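Local coordinates for protein beta-lactamase (Francisella tularensis subsp. tularensis, PDB 3P09) that probably hydrolyses beta-lactams to substituted beta-amino acids and so would confer antibiotic resistance, at residues G97-A102 with D160-N165; S116-A121 with S130-R135. All coordinates share one frame; numbering follows the deposited sequence.

Interaction 1: residues G97-A102 with D160-N165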
loop_
_atom_site.group_PDB
_atom_site.type_symbol
_atom_site.label_atom_id
_atom_site.label_comp_id
_atom_site.label_asym_id
_atom_site.label_seq_id
_atom_site.Cartn_x
_atom_site.Cartn_y
_atom_site.Cartn_z
ATOM N N GLY A 97 -10.184 -8.524 -18.584
ATOM C CA GLY A 97 -11.226 -9.412 -18.080
ATOM C C GLY A 97 -12.441 -8.632 -17.612
ATOM O O GLY A 97 -12.922 -7.749 -18.318
ATOM N N LYS A 98 -12.924 -8.940 -16.415
ATOM C CA LYS A 98 -14.041 -8.205 -15.832
ATOM C C LYS A 98 -13.583 -7.233 -14.745
ATOM O O LYS A 98 -14.386 -6.795 -13.925
ATOM C CB LYS A 98 -15.077 -9.166 -15.261
ATOM C CG LYS A 98 -15.734 -10.048 -16.302
ATOM C CD LYS A 98 -16.794 -10.938 -15.663
ATOM C CE LYS A 98 -17.398 -11.896 -16.685
ATOM N NZ LYS A 98 -18.201 -12.983 -16.030
ATOM N N LEU A 99 -12.292 -6.903 -14.747
ATOM C CA LEU A 99 -11.749 -5.938 -13.799
ATOM C C LEU A 99 -12.129 -4.527 -14.233
ATOM O O LEU A 99 -11.795 -4.095 -15.340
ATOM C CB LEU A 99 -10.233 -6.073 -13.714
ATOM C CG LEU A 99 -9.696 -7.400 -13.169
ATOM C CD1 LEU A 99 -8.211 -7.501 -13.452
ATOM C CD2 LEU A 99 -9.973 -7.554 -11.666
ATOM N N GLY A 100 -12.828 -3.814 -13.357
ATOM C CA GLY A 100 -13.392 -2.522 -13.708
ATOM C C GLY A 100 -12.444 -1.340 -13.590
ATOM O O GLY A 100 -12.593 -0.357 -14.302
ATOM N N TYR A 101 -11.469 -1.413 -12.693
ATOM C CA TYR A 101 -10.560 -0.281 -12.524
ATOM C C TYR A 101 -9.221 -0.515 -13.249
ATOM O O TYR A 101 -8.319 -1.163 -12.717
ATOM C CB TYR A 101 -10.335 0.016 -11.044
ATOM C CG TYR A 101 -9.720 1.376 -10.825
ATOM C CD1 TYR A 101 -8.384 1.513 -10.479
ATOM C CD2 TYR A 101 -10.477 2.527 -10.994
ATOM C CE1 TYR A 101 -7.823 2.772 -10.291
ATOM C CE2 TYR A 101 -9.931 3.779 -10.812
ATOM C CZ TYR A 101 -8.609 3.900 -10.459
ATOM O OH TYR A 101 -8.084 5.161 -10.281
ATOM N N ALA A 102 -9.113 0.020 -14.465
ATOM C CA ALA A 102 -7.966 -0.222 -15.342
ATOM C C ALA A 102 -7.609 1.058 -16.086
ATOM O O ALA A 102 -7.638 1.105 -17.323
ATOM C CB ALA A 102 -8.304 -1.324 -16.345
ATOM N N ASP A 160 -4.433 -12.862 -6.362
ATOM C CA ASP A 160 -4.290 -11.563 -6.994
ATOM C C ASP A 160 -5.673 -10.915 -7.101
ATOM O O ASP A 160 -6.541 -11.213 -6.283
ATOM C CB ASP A 160 -3.546 -11.667 -8.330
ATOM C CG ASP A 160 -4.215 -12.602 -9.313
ATOM O OD1 ASP A 160 -5.428 -12.868 -9.158
ATOM O OD2 ASP A 160 -3.522 -13.049 -10.256
ATOM N N GLU A 161 -5.875 -10.025 -8.071
ATOM C CA GLU A 161 -7.115 -9.245 -8.149
ATOM C C GLU A 161 -8.171 -9.982 -8.941
ATOM O O GLU A 161 -7.867 -10.540 -9.988
ATOM C CB GLU A 161 -6.868 -7.876 -8.825
ATOM C CG GLU A 161 -6.106 -6.839 -7.983
ATOM C CD GLU A 161 -6.999 -6.108 -7.000
ATOM O OE1 GLU A 161 -8.221 -6.050 -7.237
ATOM O OE2 GLU A 161 -6.483 -5.591 -5.986
ATOM N N PRO A 162 -9.430 -9.938 -8.476
ATOM C CA PRO A 162 -9.892 -9.208 -7.290
ATOM C C PRO A 162 -10.012 -10.073 -6.028
ATOM O O PRO A 162 -10.405 -9.570 -4.965
ATOM C CB PRO A 162 -11.287 -8.749 -7.710
ATOM C CG PRO A 162 -11.770 -9.824 -8.599
ATOM C CD PRO A 162 -10.561 -10.428 -9.282
ATOM N N GLU A 163 -9.672 -11.350 -6.134
ATOM C CA GLU A 163 -9.875 -12.280 -5.015
ATOM C C GLU A 163 -9.135 -11.848 -3.739
ATOM O O GLU A 163 -9.592 -12.131 -2.638
ATOM C CB GLU A 163 -9.487 -13.715 -5.404
ATOM C CG GLU A 163 -9.731 -14.725 -4.286
ATOM C CD GLU A 163 -9.510 -16.169 -4.703
ATOM O OE1 GLU A 163 -8.845 -16.409 -5.735
ATOM O OE2 GLU A 163 -10.008 -17.072 -3.987
ATOM N N ILE A 164 -8.005 -11.160 -3.896
ATOM C CA ILE A 164 -7.233 -10.646 -2.758
ATOM C C ILE A 164 -8.106 -9.824 -1.811
ATOM O O ILE A 164 -7.800 -9.687 -0.627
ATOM C CB ILE A 164 -6.030 -9.775 -3.230
ATOM C CG1 ILE A 164 -5.222 -9.222 -2.048
ATOM C CG2 ILE A 164 -6.513 -8.572 -4.055
ATOM C CD1 ILE A 164 -4.371 -10.198 -1.343
ATOM N N ASN A 165 -9.194 -9.270 -2.331
ATOM C CA ASN A 165 -10.040 -8.381 -1.539
ATOM C C ASN A 165 -10.955 -9.082 -0.538
ATOM O O ASN A 165 -11.551 -8.435 0.328
ATOM C CB ASN A 165 -10.884 -7.503 -2.466
ATOM C CG ASN A 165 -10.042 -6.514 -3.230
ATOM O OD1 ASN A 165 -9.236 -5.805 -2.646
ATOM N ND2 ASN A 165 -10.203 -6.483 -4.537
#
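Leu99 reaches Glu161 and Pro162 through one branch, its CD2 methyl. This methyl, Leu99 CD2, rests 3.8 Å from Pro162 CD, the ring carbon bonded to the proline nitrogen. Leu99 CD2 also lies 4.0 Å from Glu161 O. On the side-chain part of Glu161, Leu99 CD2 is 4.2 Å from Glu161 CB. CD2 therefore sits over the Glu161-Pro162 junction, not over the outer part of the proline ring. With CG anti to the carbonyl carbon (chi1 -64°), the leucine branch carries CD2 to this junction. The other methyl, CD1, lies on Asn131 of helix 127-137.

The peptide bond between Glu161 and Pro162 is cis. After it, the chain turns into the short 3-10 segment 163-165. Two backbone bonds hold this turn: Ile164 N to Asp160 O at 2.8 Å, and Asn165 N to Pro162 O at 2.9 Å. The carboxylate of Glu161 is not part of the leucine contact. The chain of Glu161 folds at its second torsion (chi2 -82°), and Glu161 OE1 comes 3.4 Å from Asn165 ND2. That bond is weak, with an angle of 136° at the hydrogen. OE2 has weak links to Ser64 OG and Lys67 NZ, the residues of a probable SxxK motif. This fits the glutamate of the class A omega loop, which in relatives acts as general base in deacylation.

The contact is small and partly buried, and nothing polar is exchanged between the two loops. The Leu99 methyl and Pro162 CD meet as apolar groups, so this part of the fit is not directional. Leu99 packs over the Glu161-Pro162 junction, and the weak polar links of the carboxylate lie away from the leucine.

Interaction 2: residues S116-A121 with S130-R135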
loop_
_atom_site.group_PDB
_atom_site.type_symbol
_atom_site.label_atom_id
_atom_site.label_comp_id
_atom_site.label_asym_id
_atom_site.label_seq_id
_atom_site.Cartn_x
_atom_site.Cartn_y
_atom_site.Cartn_z
ATOM N N SER A 116 8.152 -1.207 -16.405
ATOM C CA SER A 116 8.125 0.013 -15.593
ATOM C C SER A 116 6.795 0.742 -15.719
ATOM O O SER A 116 6.281 1.276 -14.737
ATOM C CB SER A 116 9.273 0.972 -15.930
ATOM O OG SER A 116 9.307 2.045 -14.985
ATOM N N GLN A 117 6.240 0.781 -16.928
ATOM C CA GLN A 117 4.932 1.406 -17.117
ATOM C C GLN A 117 3.843 0.662 -16.350
ATOM O O GLN A 117 2.873 1.270 -15.877
ATOM C CB GLN A 117 4.563 1.458 -18.607
ATOM C CG GLN A 117 5.369 2.497 -19.376
ATOM C CD GLN A 117 5.090 2.469 -20.855
ATOM O OE1 GLN A 117 5.059 1.402 -21.471
ATOM N NE2 GLN A 117 4.872 3.646 -21.441
ATOM N N LEU A 118 3.985 -0.655 -16.255
ATOM C CA LEU A 118 3.016 -1.468 -15.523
ATOM C C LEU A 118 3.166 -1.240 -14.027
ATOM O O LEU A 118 2.187 -1.260 -13.298
ATOM C CB LEU A 118 3.179 -2.955 -15.864
ATOM C CG LEU A 118 2.692 -3.310 -17.268
ATOM C CD1 LEU A 118 3.373 -4.570 -17.829
ATOM C CD2 LEU A 118 1.181 -3.468 -17.255
ATOM N N ASN A 119 4.402 -1.038 -13.573
ATOM C CA ASN A 119 4.631 -0.692 -12.176
ATOM C C ASN A 119 3.888 0.579 -11.812
ATOM O O ASN A 119 3.227 0.644 -10.788
ATOM C CB ASN A 119 6.118 -0.476 -11.893
ATOM C CG ASN A 119 6.893 -1.763 -11.786
ATOM O OD1 ASN A 119 6.322 -2.841 -11.587
ATOM N ND2 ASN A 119 8.212 -1.658 -11.874
ATOM N N TYR A 120 4.042 1.604 -12.653
ATOM C CA TYR A 120 3.377 2.881 -12.440
ATOM C C TYR A 120 1.879 2.671 -12.343
ATOM O O TYR A 120 1.225 3.173 -11.431
ATOM C CB TYR A 120 3.742 3.839 -13.588
ATOM C CG TYR A 120 2.876 5.068 -13.698
ATOM C CD1 TYR A 120 1.751 5.082 -14.521
ATOM C CD2 TYR A 120 3.187 6.225 -12.998
ATOM C CE1 TYR A 120 0.956 6.226 -14.636
ATOM C CE2 TYR A 120 2.392 7.369 -13.107
ATOM C CZ TYR A 120 1.286 7.361 -13.928
ATOM O OH TYR A 120 0.502 8.505 -14.032
ATOM N N ALA A 121 1.334 1.910 -13.287
ATOM C CA ALA A 121 -0.089 1.596 -13.302
ATOM C C ALA A 121 -0.533 0.889 -12.019
ATOM O O ALA A 121 -1.578 1.228 -11.458
ATOM C CB ALA A 121 -0.416 0.724 -14.499
ATOM N N SER A 130 -1.588 -5.071 -12.236
ATOM C CA SER A 130 -1.112 -5.853 -11.097
ATOM C C SER A 130 -1.071 -7.333 -11.413
ATOM O O SER A 130 -0.106 -8.017 -11.081
ATOM C CB SER A 130 -2.027 -5.654 -9.885
ATOM O OG SER A 130 -2.016 -4.304 -9.488
ATOM N N ASN A 131 -2.135 -7.844 -12.024
ATOM C CA ASN A 131 -2.171 -9.276 -12.327
ATOM C C ASN A 131 -1.081 -9.643 -13.337
ATOM O O ASN A 131 -0.471 -10.704 -13.245
ATOM C CB ASN A 131 -3.563 -9.711 -12.827
ATOM C CG ASN A 131 -4.606 -9.767 -11.705
ATOM O OD1 ASN A 131 -4.293 -9.555 -10.535
ATOM N ND2 ASN A 131 -5.852 -10.048 -12.069
ATOM N N ILE A 132 -0.837 -8.758 -14.299
ATOM C CA ILE A 132 0.234 -8.970 -15.278
ATOM C C ILE A 132 1.596 -9.047 -14.583
ATOM O O ILE A 132 2.419 -9.913 -14.887
ATOM C CB ILE A 132 0.247 -7.853 -16.347
ATOM C CG1 ILE A 132 -0.987 -7.976 -17.255
ATOM C CG2 ILE A 132 1.541 -7.900 -17.165
ATOM C CD1 ILE A 132 -1.207 -6.797 -18.154
ATOM N N LEU A 133 1.825 -8.152 -13.626
ATOM C CA LEU A 133 3.105 -8.118 -12.928
ATOM C C LEU A 133 3.339 -9.385 -12.119
ATOM O O LEU A 133 4.452 -9.923 -12.109
ATOM C CB LEU A 133 3.197 -6.884 -12.024
ATOM C CG LEU A 133 3.340 -5.553 -12.785
ATOM C CD1 LEU A 133 3.279 -4.400 -11.830
ATOM C CD2 LEU A 133 4.655 -5.500 -13.580
ATOM N N VAL A 134 2.290 -9.858 -11.449
ATOM C CA VAL A 134 2.363 -11.109 -10.690
ATOM C C VAL A 134 2.774 -12.243 -11.626
ATOM O O VAL A 134 3.652 -13.038 -11.308
ATOM C CB VAL A 134 1.007 -11.464 -10.028
ATOM C CG1 VAL A 134 0.980 -12.936 -9.587
ATOM C CG2 VAL A 134 0.725 -10.545 -8.857
ATOM N N ARG A 135 2.149 -12.295 -12.797
ATOM C CA ARG A 135 2.504 -13.301 -13.787
ATOM C C ARG A 135 3.952 -13.142 -14.251
ATOM O O ARG A 135 4.703 -14.107 -14.289
ATOM C CB ARG A 135 1.552 -13.230 -14.984
ATOM C CG ARG A 135 1.778 -14.336 -16.015
ATOM C CD ARG A 135 0.976 -14.081 -17.275
ATOM N NE ARG A 135 1.481 -12.910 -17.982
ATOM C CZ ARG A 135 0.715 -11.998 -18.576
ATOM N NH1 ARG A 135 -0.608 -12.108 -18.554
ATOM N NH2 ARG A 135 1.277 -10.972 -19.191
#
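This is a buried apolar contact between two consecutive helices, 115-123 and 127-137, in the helical part of the class A fold. The short segments have axes 9.4 Å apart at closest approach, with 132° between their N-to-C directions, so the helices cross at a slant. Leu118 and Leu133 are the nearest pair by CA. Leu133 packs with CD2 against Leu118 CB at 3.7 Å. Leu133 CD1 lies 3.6 Å from Leu118 O, against the backbone. CD1 of Leu118 meets Ile132 CG2 at 3.9 Å, and these two side chains cross at about a right angle. The first torsion of Ile132 puts CG2 anti to its backbone N, which turns this methyl to Leu118 CD1.

Asn119 starts off away from helix 127-137, but its amide swings back and puts Asn119 OD1 3.4 Å from Leu133 CD1. This oxygen is buried with no polar partner in the model. The other end of the amide, ND2, is hydrogen-bonded to Tyr205 OH.

Around the pair, strand 88-90 adds Ile89 against Leu118 and Ile132. Helix 66-80 closes another part, with Val71 and Ile74 on Asn119 and Leu70 on Leu133.

How the interactions relate
The centres of interactions 1 and 2 are about 13 Å apart. Along the chain the order is 97-102, 116-121, 130-135, 160-165, so both segments of interaction 2 fall between the two segments of interaction 1. Helix 127-137 joins them. Its Asn131, on segment 130-135, probably donates a hydrogen bond from Asn131 ND2 to Glu161 O at 2.9 Å. Asn131 OD1, of the same amide, lies 3.1 Å from Asp160 CB. One helix thus packs on helix 115-123 and also holds the loop carrying Glu161, an arrangement familiar from class A enzymes. Asn131 ties the helix pair to this loop, next to the probable SxxK site.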